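PDB 7CPX: lovastatin nonaketide synthase, polyketide synthase component from Aspergillus terreus, which catalyses, as an iterative multidomain polyketide synthase working with a partner enoyl reductase, the assembly of dihydromonacolin L from malonyl-CoA units in lovastatin biosynthesis. Local coordinates for residues Ala523-His527 with Leu884-Arg889; Leu471-Leu475 with Phe903-Met909; Phe1316-Leu1320 with His1351-Asp1355. The protein carries 2 engineered substitutions. All blocks are in the same frame, centred on the assembly; numbering follows the deposited sequence.

Contact 1. Residues Ala523-His527 with Leu884-Arg889; sequences AIVGH and LDSFSR
Val525 lies across the side of helix 883-898 with its two methyls spread between successive turns. CG1 is anti to the backbone N (chi1 175°) and meets the Asp885 and Ser888 side chains, 3.6 Å from Asp885 CB and 3.9 Å from Ser888 CB. The other branch is directed at Arg889, with Val525 CG2 3.6 Å from Arg889 CB, and the two side chains cross at about a right angle. Further out, the arginine bends at chi3 (-58°), which brings its flat end back toward the valine: Arg889 NH2 is 4.1 Å from Val525 CG1, and this methyl lies above one face of the guanidinium, displaced toward its rim. The second touching point is at the start of the segment, at Leu884. There Leu884 CD2 sits over the face of the His527 imidazole, 4.0 Å from its centroid and 17° off the ring normal, a CH-pi contact in which the methyl is shifted slightly toward the ring's rim. Asp885 reaches between the two places, its OD1 3.6 Å from His527 N, too long for a hydrogen bond. Asp885 N is itself hydrogen-bonded to Asn882 OD1, at the start of the helix. The contact joins the loop just after strand 520-524, in the small antiparallel sheet between ketosynthase and acyltransferase, to a helix that begins within the acyltransferase region. It is held by methyl packing, since methyls rest on a helix backbone, an imidazole face and a guanidinium face, while His527 ND1 and Asp885 OD1, 5.9 Å apart, are not in contact.

Contact 2. Residues Leu471-Leu475 with Phe903-Met909; sequences LSLPL and FDADEFM
The start of helix 905-911, opened by Asp904 as N-cap, packs Phe908 and Met909 against Leu473 of the loop that leads into strand 475-479. The cap is seen in Asp904 OD1, which accepts from Glu907 N at 3.2 Å from above the carboxylate plane and accepts a weak hydrogen bond from Asp906 N. Leu473 is the apolar centre of the contact. Its CD2 methyl lies 3.5 Å from Phe908 CD2 and also reaches Met909, whose chain folds at both chi2 (-60°) and chi3 (-69°), turning SD toward the leucine. The other methyl spans two rings: Leu473 CD1 is 3.6 Å from Phe908 CD2 and 3.8 Å from Phe903 CE2. The branch carbon Leu473 CG stands 4.4 Å from Ala905 CB. A second leucine approaches the far end of the same Phe908 ring, Leu471 CD2 lying 3.6 Å from Phe908 CZ, at the edge and in the ring plane. All six touching residues are buried. The helix probably belongs to the linker that, in this family, runs back from the acyltransferase along the linker domain toward the ketosynthase. Around the contact, helix 504-513 covers Leu473 through Thr508 and Leu512, helix 883-898 adds Leu891 to Leu473 and Pro474, and the Phe908 ring also meets that of Phe887. Strand 475-479 begins directly beyond.

Contact 3. Residues Phe1316-Leu1320 with His1351-Asp1355; sequences FLSQL and HLWYD
The backbones of Phe1316 and Leu1352, on helices 1313-1324 and 1339-1354, come nearest at their CA atoms, 5.7 Å apart. The Phe1316 ring turns a face to the other helix, with Leu1352 CA 3.7 Å from its centroid and 14° off the normal, a CH-pi contact over the face. From there the Leu1352 side chain runs the opposite way to that of Phe1316, with CG anti to its carbonyl carbon (chi1 -61°), and its two methyls divide between different partners. CD2 lies between ring and amide chain, 3.3 Å from Phe1316 CD1 and 3.5 Å from Gln1319 CB, while CD1 is 3.4 Å from Leu1320 CD2. With Glu1323 also touched, the leucine enters a four-residue hollow spaced i, i+3, i+4, i+7, much as in knobs-into-holes packing. The indole of Trp1353 extends the apolar surface, its CD1 4.0 Å from Leu1320 CD2, and the two side chains cross at about a right angle. Beside the leucine, the Gln1319 amide has its own tie, NE2 to Ser1315 O. The placing of the Asp1355 carboxylate beside the Phe1316 ring is doubtful, since this aspartate comes too close to His1351 O in the model. Helix 1298-1309 covers Phe1316 and Trp1353 with Val1309, Phe1559 of helix 1554-1561 meets the Trp1353 ring, and His1554 of that helix touches Leu1320, joining the helix pair to a helix that is probably part of the methyltransferase module.

In the fold
From the N terminus, the chain passes through the ketosynthase and reaches 471-475, the first half of contact 2, and soon afterwards 523-527, the first half of contact 1. The acyltransferase region follows; on its way out 884-889 closes contact 1, then 903-909 closes contact 2, whose loop thus encloses that of contact 1. Centres 11 Å apart, they touch directly: Ile524 N lies 2.9 Å from Leu475 O, a probable hydrogen bond between neighbouring strands of the small sheet. Together they fasten the chain leaving the acyltransferase to the linker domain. Contact 3 closes a short, mostly helical loop later in series, its centre about 155 Å from that of contact 1 and 151 Å from that of contact 2.

Contact 1. Residues Ala523-His527 with Leu884-Arg889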
ATOM      1  N   ALA A 523      13.193 -40.324 -41.598  1.00130.62           N
ATOM      2  CA  ALA A 523      12.586 -40.758 -42.845  1.00130.62           C
ATOM      3  C   ALA A 523      12.040 -42.163 -42.664  1.00130.62           C
ATOM      4  O   ALA A 523      12.682 -43.008 -42.031  1.00130.62           O
ATOM      5  CB  ALA A 523      13.598 -40.712 -43.989  1.00130.62           C
ATOM      6  N   ILE A 524      10.861 -42.406 -43.222  1.00131.57           N
ATOM      7  CA  ILE A 524      10.145 -43.663 -43.079  1.00131.57           C
ATOM      8  C   ILE A 524      10.039 -44.307 -44.452  1.00131.57           C
ATOM      9  O   ILE A 524       9.778 -43.627 -45.451  1.00131.57           O
ATOM     10  CB  ILE A 524       8.750 -43.439 -42.465  1.00131.57           C
ATOM     11  CG1 ILE A 524       8.848 -42.556 -41.217  1.00131.57           C
ATOM     12  CG2 ILE A 524       8.103 -44.760 -42.130  1.00131.57           C
ATOM     13  CD1 ILE A 524       9.758 -43.100 -40.134  1.00131.57           C
ATOM     14  N   VAL A 525      10.241 -45.620 -44.499  1.00146.41           N
ATOM     15  CA  VAL A 525      10.272 -46.376 -45.743  1.00146.41           C
ATOM     16  C   VAL A 525       9.046 -47.275 -45.789  1.00146.41           C
ATOM     17  O   VAL A 525       8.802 -48.049 -44.857  1.00146.41           O
ATOM     18  CB  VAL A 525      11.566 -47.199 -45.867  1.00146.41           C
ATOM     19  CG1 VAL A 525      11.533 -48.065 -47.109  1.00146.41           C
ATOM     20  CG2 VAL A 525      12.772 -46.276 -45.897  1.00146.41           C
ATOM     21  N   GLY A 526       8.282 -47.173 -46.873  1.00140.58           N
ATOM     22  CA  GLY A 526       7.105 -47.997 -47.050  1.00140.58           C
ATOM     23  C   GLY A 526       6.462 -47.815 -48.409  1.00140.58           C
ATOM     24  O   GLY A 526       6.255 -46.683 -48.859  1.00140.58           O
ATOM     25  N   HIS A 527       6.141 -48.926 -49.073  1.00148.33           N
ATOM     26  CA  HIS A 527       5.543 -48.851 -50.401  1.00148.33           C
ATOM     27  C   HIS A 527       4.081 -48.426 -50.336  1.00148.33           C
ATOM     28  O   HIS A 527       3.623 -47.644 -51.176  1.00148.33           O
ATOM     29  CB  HIS A 527       5.667 -50.200 -51.110  1.00148.33           C
ATOM     30  CG  HIS A 527       5.085 -50.213 -52.488  1.00148.33           C
ATOM     31  ND1 HIS A 527       4.578 -51.354 -53.072  1.00148.33           N
ATOM     32  CD2 HIS A 527       4.931 -49.225 -53.401  1.00148.33           C
ATOM     33  CE1 HIS A 527       4.135 -51.068 -54.283  1.00148.33           C
ATOM     34  NE2 HIS A 527       4.338 -49.782 -54.507  1.00148.33           N
ATOM     35  N   LEU A 884      11.312 -51.575 -53.713  1.00171.85           N
ATOM     36  CA  LEU A 884      10.782 -50.245 -53.435  1.00171.85           C
ATOM     37  C   LEU A 884      11.279 -49.749 -52.087  1.00171.85           C
ATOM     38  O   LEU A 884      11.710 -48.598 -51.956  1.00171.85           O
ATOM     39  CB  LEU A 884       9.251 -50.252 -53.456  1.00171.85           C
ATOM     40  CG  LEU A 884       8.506 -50.749 -54.697  1.00171.85           C
ATOM     41  CD1 LEU A 884       9.344 -50.595 -55.954  1.00171.85           C
ATOM     42  CD2 LEU A 884       8.058 -52.187 -54.507  1.00171.85           C
ATOM     43  N   ASP A 885      11.228 -50.611 -51.071  1.00165.18           N
ATOM     44  CA  ASP A 885      11.701 -50.220 -49.751  1.00165.18           C
ATOM     45  C   ASP A 885      13.191 -49.911 -49.775  1.00165.18           C
ATOM     46  O   ASP A 885      13.642 -48.963 -49.131  1.00165.18           O
ATOM     47  CB  ASP A 885      11.399 -51.318 -48.733  1.00165.18           C
ATOM     48  CG  ASP A 885       9.914 -51.593 -48.596  1.00165.18           C
ATOM     49  OD1 ASP A 885       9.120 -50.943 -49.308  1.00165.18           O
ATOM     50  OD2 ASP A 885       9.542 -52.457 -47.776  1.00165.18           O
ATOM     51  N   SER A 886      13.972 -50.694 -50.519  1.00173.53           N
ATOM     52  CA  SER A 886      15.411 -50.453 -50.579  1.00173.53           C
ATOM     53  C   SER A 886      15.714 -49.085 -51.182  1.00173.53           C
ATOM     54  O   SER A 886      16.484 -48.296 -50.617  1.00173.53           O
ATOM     55  CB  SER A 886      16.088 -51.559 -51.387  1.00173.53           C
ATOM     56  OG  SER A 886      15.802 -52.836 -50.844  1.00173.53           O
ATOM     57  N   PHE A 887      15.116 -48.785 -52.337  1.00167.19           N
ATOM     58  CA  PHE A 887      15.384 -47.502 -52.980  1.00167.19           C
ATOM     59  C   PHE A 887      14.846 -46.344 -52.147  1.00167.19           C
ATOM     60  O   PHE A 887      15.492 -45.291 -52.038  1.00167.19           O
ATOM     61  CB  PHE A 887      14.781 -47.480 -54.382  1.00167.19           C
ATOM     62  CG  PHE A 887      15.032 -46.203 -55.124  1.00167.19           C
ATOM     63  CD1 PHE A 887      16.244 -45.978 -55.754  1.00167.19           C
ATOM     64  CD2 PHE A 887      14.060 -45.222 -55.186  1.00167.19           C
ATOM     65  CE1 PHE A 887      16.479 -44.800 -56.435  1.00167.19           C
ATOM     66  CE2 PHE A 887      14.287 -44.045 -55.864  1.00167.19           C
ATOM     67  CZ  PHE A 887      15.499 -43.831 -56.489  1.00167.19           C
ATOM     68  N   SER A 888      13.664 -46.515 -51.551  1.00155.34           N
ATOM     69  CA  SER A 888      13.114 -45.471 -50.699  1.00155.34           C
ATOM     70  C   SER A 888      13.978 -45.255 -49.466  1.00155.34           C
ATOM     71  O   SER A 888      14.089 -44.127 -48.987  1.00155.34           O
ATOM     72  CB  SER A 888      11.685 -45.824 -50.294  1.00155.34           C
ATOM     73  OG  SER A 888      11.151 -44.856 -49.409  1.00155.34           O
ATOM     74  N   ARG A 889      14.610 -46.311 -48.951  1.00158.50           N
ATOM     75  CA  ARG A 889      15.514 -46.155 -47.818  1.00158.50           C
ATOM     76  C   ARG A 889      16.792 -45.446 -48.235  1.00158.50           C
ATOM     77  O   ARG A 889      17.362 -44.671 -47.458  1.00158.50           O
ATOM     78  CB  ARG A 889      15.829 -47.520 -47.210  1.00158.50           C
ATOM     79  CG  ARG A 889      16.697 -47.456 -45.964  1.00158.50           C
ATOM     80  CD  ARG A 889      16.933 -48.836 -45.370  1.00158.50           C
ATOM     81  NE  ARG A 889      15.684 -49.513 -45.031  1.00158.50           N
ATOM     82  CZ  ARG A 889      15.049 -50.370 -45.820  1.00158.50           C
ATOM     83  NH1 ARG A 889      15.514 -50.688 -47.018  1.00158.50           N
ATOM     84  NH2 ARG A 889      13.915 -50.920 -45.399  1.00158.50           N
TER

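Contact 2. Residues Leu471-Leu475 with Phe903-Met909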
ATOM      1  N   LEU A 471       6.612 -48.070 -56.184  1.00162.95           N
ATOM      2  CA  LEU A 471       7.712 -47.150 -55.925  1.00162.95           C
ATOM      3  C   LEU A 471       7.170 -45.810 -55.446  1.00162.95           C
ATOM      4  O   LEU A 471       6.390 -45.162 -56.145  1.00162.95           O
ATOM      5  CB  LEU A 471       8.562 -46.959 -57.182  1.00162.95           C
ATOM      6  CG  LEU A 471      10.035 -46.594 -56.973  1.00162.95           C
ATOM      7  CD1 LEU A 471      10.709 -46.344 -58.310  1.00162.95           C
ATOM      8  CD2 LEU A 471      10.193 -45.386 -56.063  1.00162.95           C
ATOM      9  N   SER A 472       7.587 -45.400 -54.251  1.00147.90           N
ATOM     10  CA  SER A 472       7.155 -44.133 -53.684  1.00147.90           C
ATOM     11  C   SER A 472       8.317 -43.506 -52.930  1.00147.90           C
ATOM     12  O   SER A 472       9.245 -44.193 -52.496  1.00147.90           O
ATOM     13  CB  SER A 472       5.950 -44.312 -52.752  1.00147.90           C
ATOM     14  OG  SER A 472       6.289 -45.111 -51.631  1.00147.90           O
ATOM     15  N   LEU A 473       8.254 -42.187 -52.781  1.00142.11           N
ATOM     16  CA  LEU A 473       9.285 -41.476 -52.050  1.00142.11           C
ATOM     17  C   LEU A 473       9.204 -41.810 -50.561  1.00142.11           C
ATOM     18  O   LEU A 473       8.144 -42.190 -50.058  1.00142.11           O
ATOM     19  CB  LEU A 473       9.143 -39.969 -52.239  1.00142.11           C
ATOM     20  CG  LEU A 473       9.567 -39.364 -53.579  1.00142.11           C
ATOM     21  CD1 LEU A 473      11.020 -39.686 -53.885  1.00142.11           C
ATOM     22  CD2 LEU A 473       8.663 -39.840 -54.698  1.00142.11           C
ATOM     23  N   PRO A 474      10.313 -41.682 -49.834  1.00139.53           N
ATOM     24  CA  PRO A 474      10.255 -41.877 -48.383  1.00139.53           C
ATOM     25  C   PRO A 474       9.409 -40.803 -47.720  1.00139.53           C
ATOM     26  O   PRO A 474       9.360 -39.656 -48.171  1.00139.53           O
ATOM     27  CB  PRO A 474      11.723 -41.786 -47.953  1.00139.53           C
ATOM     28  CG  PRO A 474      12.371 -40.963 -49.008  1.00139.53           C
ATOM     29  CD  PRO A 474      11.660 -41.296 -50.286  1.00139.53           C
ATOM     30  N   LEU A 475       8.739 -41.187 -46.638  1.00127.75           N
ATOM     31  CA  LEU A 475       7.925 -40.258 -45.861  1.00127.75           C
ATOM     32  C   LEU A 475       8.855 -39.530 -44.901  1.00127.75           C
ATOM     33  O   LEU A 475       9.313 -40.099 -43.911  1.00127.75           O
ATOM     34  CB  LEU A 475       6.816 -41.007 -45.130  1.00127.75           C
ATOM     35  CG  LEU A 475       5.819 -40.177 -44.322  1.00127.75           C
ATOM     36  CD1 LEU A 475       4.499 -40.917 -44.190  1.00127.75           C
ATOM     37  CD2 LEU A 475       6.370 -39.836 -42.947  1.00127.75           C
ATOM     38  N   PHE A 903      18.330 -34.478 -52.988  1.00147.32           N
ATOM     39  CA  PHE A 903      17.759 -34.872 -54.268  1.00147.32           C
ATOM     40  C   PHE A 903      16.480 -34.078 -54.492  1.00147.32           C
ATOM     41  O   PHE A 903      15.930 -33.472 -53.570  1.00147.32           O
ATOM     42  CB  PHE A 903      17.486 -36.378 -54.317  1.00147.32           C
ATOM     43  CG  PHE A 903      16.325 -36.811 -53.471  1.00147.32           C
ATOM     44  CD1 PHE A 903      16.494 -37.087 -52.126  1.00147.32           C
ATOM     45  CD2 PHE A 903      15.063 -36.946 -54.024  1.00147.32           C
ATOM     46  CE1 PHE A 903      15.427 -37.487 -51.347  1.00147.32           C
ATOM     47  CE2 PHE A 903      13.992 -37.344 -53.251  1.00147.32           C
ATOM     48  CZ  PHE A 903      14.173 -37.616 -51.911  1.00147.32           C
ATOM     49  N   ASP A 904      16.014 -34.094 -55.737  1.00151.05           N
ATOM     50  CA  ASP A 904      14.803 -33.389 -56.136  1.00151.05           C
ATOM     51  C   ASP A 904      13.679 -34.403 -56.310  1.00151.05           C
ATOM     52  O   ASP A 904      13.740 -35.258 -57.199  1.00151.05           O
ATOM     53  CB  ASP A 904      15.030 -32.611 -57.432  1.00151.05           C
ATOM     54  CG  ASP A 904      13.877 -31.683 -57.766  1.00151.05           C
ATOM     55  OD1 ASP A 904      12.725 -32.000 -57.404  1.00151.05           O
ATOM     56  OD2 ASP A 904      14.125 -30.632 -58.394  1.00151.05           O
ATOM     57  N   ALA A 905      12.658 -34.303 -55.458  1.00142.28           N
ATOM     58  CA  ALA A 905      11.517 -35.205 -55.554  1.00142.28           C
ATOM     59  C   ALA A 905      10.592 -34.831 -56.703  1.00142.28           C
ATOM     60  O   ALA A 905       9.977 -35.715 -57.312  1.00142.28           O
ATOM     61  CB  ALA A 905      10.739 -35.207 -54.239  1.00142.28           C
ATOM     62  N   ASP A 906      10.476 -33.538 -57.010  1.00144.90           N
ATOM     63  CA  ASP A 906       9.606 -33.114 -58.101  1.00144.90           C
ATOM     64  C   ASP A 906      10.056 -33.728 -59.419  1.00144.90           C
ATOM     65  O   ASP A 906       9.247 -34.283 -60.169  1.00144.90           O
ATOM     66  CB  ASP A 906       9.589 -31.588 -58.195  1.00144.90           C
ATOM     67  CG  ASP A 906       8.615 -31.078 -59.240  1.00144.90           C
ATOM     68  OD1 ASP A 906       7.881 -31.901 -59.826  1.00144.90           O
ATOM     69  OD2 ASP A 906       8.585 -29.852 -59.477  1.00144.90           O
ATOM     70  N   GLU A 907      11.356 -33.658 -59.710  1.00155.26           N
ATOM     71  CA  GLU A 907      11.867 -34.268 -60.932  1.00155.26           C
ATOM     72  C   GLU A 907      11.733 -35.785 -60.886  1.00155.26           C
ATOM     73  O   GLU A 907      11.437 -36.423 -61.907  1.00155.26           O
ATOM     74  CB  GLU A 907      13.325 -33.866 -61.146  1.00155.26           C
ATOM     75  CG  GLU A 907      13.547 -32.366 -61.268  1.00155.26           C
ATOM     76  CD  GLU A 907      12.887 -31.774 -62.497  1.00155.26           C
ATOM     77  OE1 GLU A 907      12.427 -32.549 -63.362  1.00155.26           O
ATOM     78  OE2 GLU A 907      12.828 -30.530 -62.600  1.00155.26           O
ATOM     79  N   PHE A 908      11.949 -36.382 -59.713  1.00156.58           N
ATOM     80  CA  PHE A 908      11.848 -37.832 -59.590  1.00156.58           C
ATOM     81  C   PHE A 908      10.447 -38.311 -59.948  1.00156.58           C
ATOM     82  O   PHE A 908      10.281 -39.290 -60.685  1.00156.58           O
ATOM     83  CB  PHE A 908      12.217 -38.262 -58.172  1.00156.58           C
ATOM     84  CG  PHE A 908      12.074 -39.736 -57.931  1.00156.58           C
ATOM     85  CD1 PHE A 908      13.109 -40.602 -58.237  1.00156.58           C
ATOM     86  CD2 PHE A 908      10.906 -40.255 -57.401  1.00156.58           C
ATOM     87  CE1 PHE A 908      12.980 -41.959 -58.020  1.00156.58           C
ATOM     88  CE2 PHE A 908      10.772 -41.612 -57.181  1.00156.58           C
ATOM     89  CZ  PHE A 908      11.811 -42.465 -57.491  1.00156.58           C
ATOM     90  N   MET A 909       9.421 -37.629 -59.436  1.00148.64           N
ATOM     91  CA  MET A 909       8.051 -37.975 -59.787  1.00148.64           C
ATOM     92  C   MET A 909       7.677 -37.508 -61.184  1.00148.64           C
ATOM     93  O   MET A 909       6.713 -38.023 -61.760  1.00148.64           O
ATOM     94  CB  MET A 909       7.081 -37.387 -58.762  1.00148.64           C
ATOM     95  CG  MET A 909       7.189 -38.032 -57.390  1.00148.64           C
ATOM     96  SD  MET A 909       6.856 -39.808 -57.409  1.00148.64           S
ATOM     97  CE  MET A 909       5.103 -39.841 -57.773  1.00148.64           C
TER

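Contact 3. Residues Phe1316-Leu1320 with His1351-Asp1355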
ATOM      1  N   PHE A1316      -8.244  91.099  28.183  1.00192.08           N
ATOM      2  CA  PHE A1316      -7.844  90.206  27.101  1.00192.08           C
ATOM      3  C   PHE A1316      -9.013  89.847  26.195  1.00192.08           C
ATOM      4  O   PHE A1316      -8.798  89.475  25.035  1.00192.08           O
ATOM      5  CB  PHE A1316      -7.234  88.929  27.679  1.00192.08           C
ATOM      6  CG  PHE A1316      -5.921  89.136  28.379  1.00192.08           C
ATOM      7  CD1 PHE A1316      -4.947  89.958  27.837  1.00192.08           C
ATOM      8  CD2 PHE A1316      -5.661  88.506  29.582  1.00192.08           C
ATOM      9  CE1 PHE A1316      -3.740  90.142  28.479  1.00192.08           C
ATOM     10  CE2 PHE A1316      -4.454  88.682  30.227  1.00192.08           C
ATOM     11  CZ  PHE A1316      -3.493  89.504  29.675  1.00192.08           C
ATOM     12  N   LEU A1317     -10.247  89.958  26.697  1.00191.08           N
ATOM     13  CA  LEU A1317     -11.407  89.404  26.007  1.00191.08           C
ATOM     14  C   LEU A1317     -11.384  89.710  24.514  1.00191.08           C
ATOM     15  O   LEU A1317     -11.233  88.807  23.683  1.00191.08           O
ATOM     16  CB  LEU A1317     -12.693  89.957  26.635  1.00191.08           C
ATOM     17  CG  LEU A1317     -12.860  89.815  28.149  1.00191.08           C
ATOM     18  CD1 LEU A1317     -14.183  90.423  28.592  1.00191.08           C
ATOM     19  CD2 LEU A1317     -12.770  88.360  28.577  1.00191.08           C
ATOM     20  N   SER A1318     -11.477  90.994  24.162  1.00190.59           N
ATOM     21  CA  SER A1318     -11.513  91.359  22.752  1.00190.59           C
ATOM     22  C   SER A1318     -10.285  90.833  22.026  1.00190.59           C
ATOM     23  O   SER A1318     -10.405  90.202  20.968  1.00190.59           O
ATOM     24  CB  SER A1318     -11.616  92.876  22.604  1.00190.59           C
ATOM     25  OG  SER A1318     -11.699  93.248  21.238  1.00190.59           O
ATOM     26  N   GLN A1319      -9.099  91.044  22.600  1.00190.81           N
ATOM     27  CA  GLN A1319      -7.885  90.531  21.980  1.00190.81           C
ATOM     28  C   GLN A1319      -8.014  89.042  21.703  1.00190.81           C
ATOM     29  O   GLN A1319      -7.695  88.576  20.601  1.00190.81           O
ATOM     30  CB  GLN A1319      -6.679  90.810  22.877  1.00190.81           C
ATOM     31  CG  GLN A1319      -6.514  92.275  23.251  1.00190.81           C
ATOM     32  CD  GLN A1319      -5.301  92.524  24.125  1.00190.81           C
ATOM     33  OE1 GLN A1319      -4.170  92.230  23.737  1.00190.81           O
ATOM     34  NE2 GLN A1319      -5.531  93.068  25.315  1.00190.81           N
ATOM     35  N   LEU A1320      -8.518  88.281  22.677  1.00191.45           N
ATOM     36  CA  LEU A1320      -8.677  86.847  22.473  1.00191.45           C
ATOM     37  C   LEU A1320      -9.522  86.570  21.239  1.00191.45           C
ATOM     38  O   LEU A1320      -9.155  85.741  20.399  1.00191.45           O
ATOM     39  CB  LEU A1320      -9.300  86.207  23.712  1.00191.45           C
ATOM     40  CG  LEU A1320      -8.436  86.259  24.974  1.00191.45           C
ATOM     41  CD1 LEU A1320      -9.276  85.997  26.212  1.00191.45           C
ATOM     42  CD2 LEU A1320      -7.296  85.256  24.883  1.00191.45           C
ATOM     43  N   HIS A1351       0.360  85.385  25.097  1.00194.38           N
ATOM     44  CA  HIS A1351       0.545  86.208  26.282  1.00194.38           C
ATOM     45  C   HIS A1351      -0.764  86.757  26.828  1.00194.38           C
ATOM     46  O   HIS A1351      -0.812  87.147  27.998  1.00194.38           O
ATOM     47  CB  HIS A1351       1.507  87.355  25.972  1.00194.38           C
ATOM     48  CG  HIS A1351       2.948  86.952  26.001  1.00194.38           C
ATOM     49  ND1 HIS A1351       3.472  85.999  25.154  1.00194.38           N
ATOM     50  CD2 HIS A1351       3.973  87.362  26.787  1.00194.38           C
ATOM     51  CE1 HIS A1351       4.759  85.845  25.410  1.00194.38           C
ATOM     52  NE2 HIS A1351       5.088  86.660  26.396  1.00194.38           N
ATOM     53  N   LEU A1352      -1.827  86.785  26.021  1.00193.51           N
ATOM     54  CA  LEU A1352      -3.152  87.047  26.564  1.00193.51           C
ATOM     55  C   LEU A1352      -3.480  86.097  27.703  1.00193.51           C
ATOM     56  O   LEU A1352      -4.455  86.325  28.423  1.00193.51           O
ATOM     57  CB  LEU A1352      -4.229  86.921  25.480  1.00193.51           C
ATOM     58  CG  LEU A1352      -4.149  87.855  24.269  1.00193.51           C
ATOM     59  CD1 LEU A1352      -5.337  87.630  23.345  1.00193.51           C
ATOM     60  CD2 LEU A1352      -4.067  89.314  24.680  1.00193.51           C
ATOM     61  N   TRP A1353      -2.707  85.032  27.856  1.00192.93           N
ATOM     62  CA  TRP A1353      -2.706  84.202  29.047  1.00192.93           C
ATOM     63  C   TRP A1353      -1.389  84.281  29.799  1.00192.93           C
ATOM     64  O   TRP A1353      -1.388  84.309  31.031  1.00192.93           O
ATOM     65  CB  TRP A1353      -2.992  82.741  28.670  1.00192.93           C
ATOM     66  CG  TRP A1353      -4.206  82.554  27.799  1.00192.93           C
ATOM     67  CD1 TRP A1353      -4.429  83.102  26.566  1.00192.93           C
ATOM     68  CD2 TRP A1353      -5.348  81.737  28.083  1.00192.93           C
ATOM     69  NE1 TRP A1353      -5.642  82.689  26.076  1.00192.93           N
ATOM     70  CE2 TRP A1353      -6.225  81.848  26.986  1.00192.93           C
ATOM     71  CE3 TRP A1353      -5.713  80.924  29.159  1.00192.93           C
ATOM     72  CZ2 TRP A1353      -7.446  81.182  26.937  1.00192.93           C
ATOM     73  CZ3 TRP A1353      -6.926  80.264  29.109  1.00192.93           C
ATOM     74  CH2 TRP A1353      -7.778  80.395  28.005  1.00192.93           C
ATOM     75  N   TYR A1354      -0.261  84.353  29.089  1.00194.28           N
ATOM     76  CA  TYR A1354       1.049  84.353  29.727  1.00194.28           C
ATOM     77  C   TYR A1354       1.502  85.737  30.181  1.00194.28           C
ATOM     78  O   TYR A1354       2.551  85.843  30.827  1.00194.28           O
ATOM     79  CB  TYR A1354       2.114  83.774  28.782  1.00194.28           C
ATOM     80  CG  TYR A1354       1.750  82.467  28.102  1.00194.28           C
ATOM     81  CD1 TYR A1354       0.681  81.694  28.538  1.00194.28           C
ATOM     82  CD2 TYR A1354       2.491  82.004  27.024  1.00194.28           C
ATOM     83  CE1 TYR A1354       0.356  80.505  27.912  1.00194.28           C
ATOM     84  CE2 TYR A1354       2.177  80.815  26.396  1.00194.28           C
ATOM     85  CZ  TYR A1354       1.108  80.069  26.844  1.00194.28           C
ATOM     86  OH  TYR A1354       0.792  78.885  26.218  1.00194.28           O
ATOM     87  N   ASP A1355       0.755  86.792  29.861  1.00193.28           N
ATOM     88  CA  ASP A1355       1.180  88.144  30.218  1.00193.28           C
ATOM     89  C   ASP A1355       1.459  88.332  31.703  1.00193.28           C
ATOM     90  O   ASP A1355       2.491  88.939  32.035  1.00193.28           O
ATOM     91  CB  ASP A1355       0.121  89.163  29.770  1.00193.28           C
ATOM     92  CG  ASP A1355       0.392  89.723  28.388  1.00193.28           C
ATOM     93  OD1 ASP A1355       1.569  90.003  28.076  1.00193.28           O
ATOM     94  OD2 ASP A1355      -0.573  89.883  27.610  1.00193.28           O
TER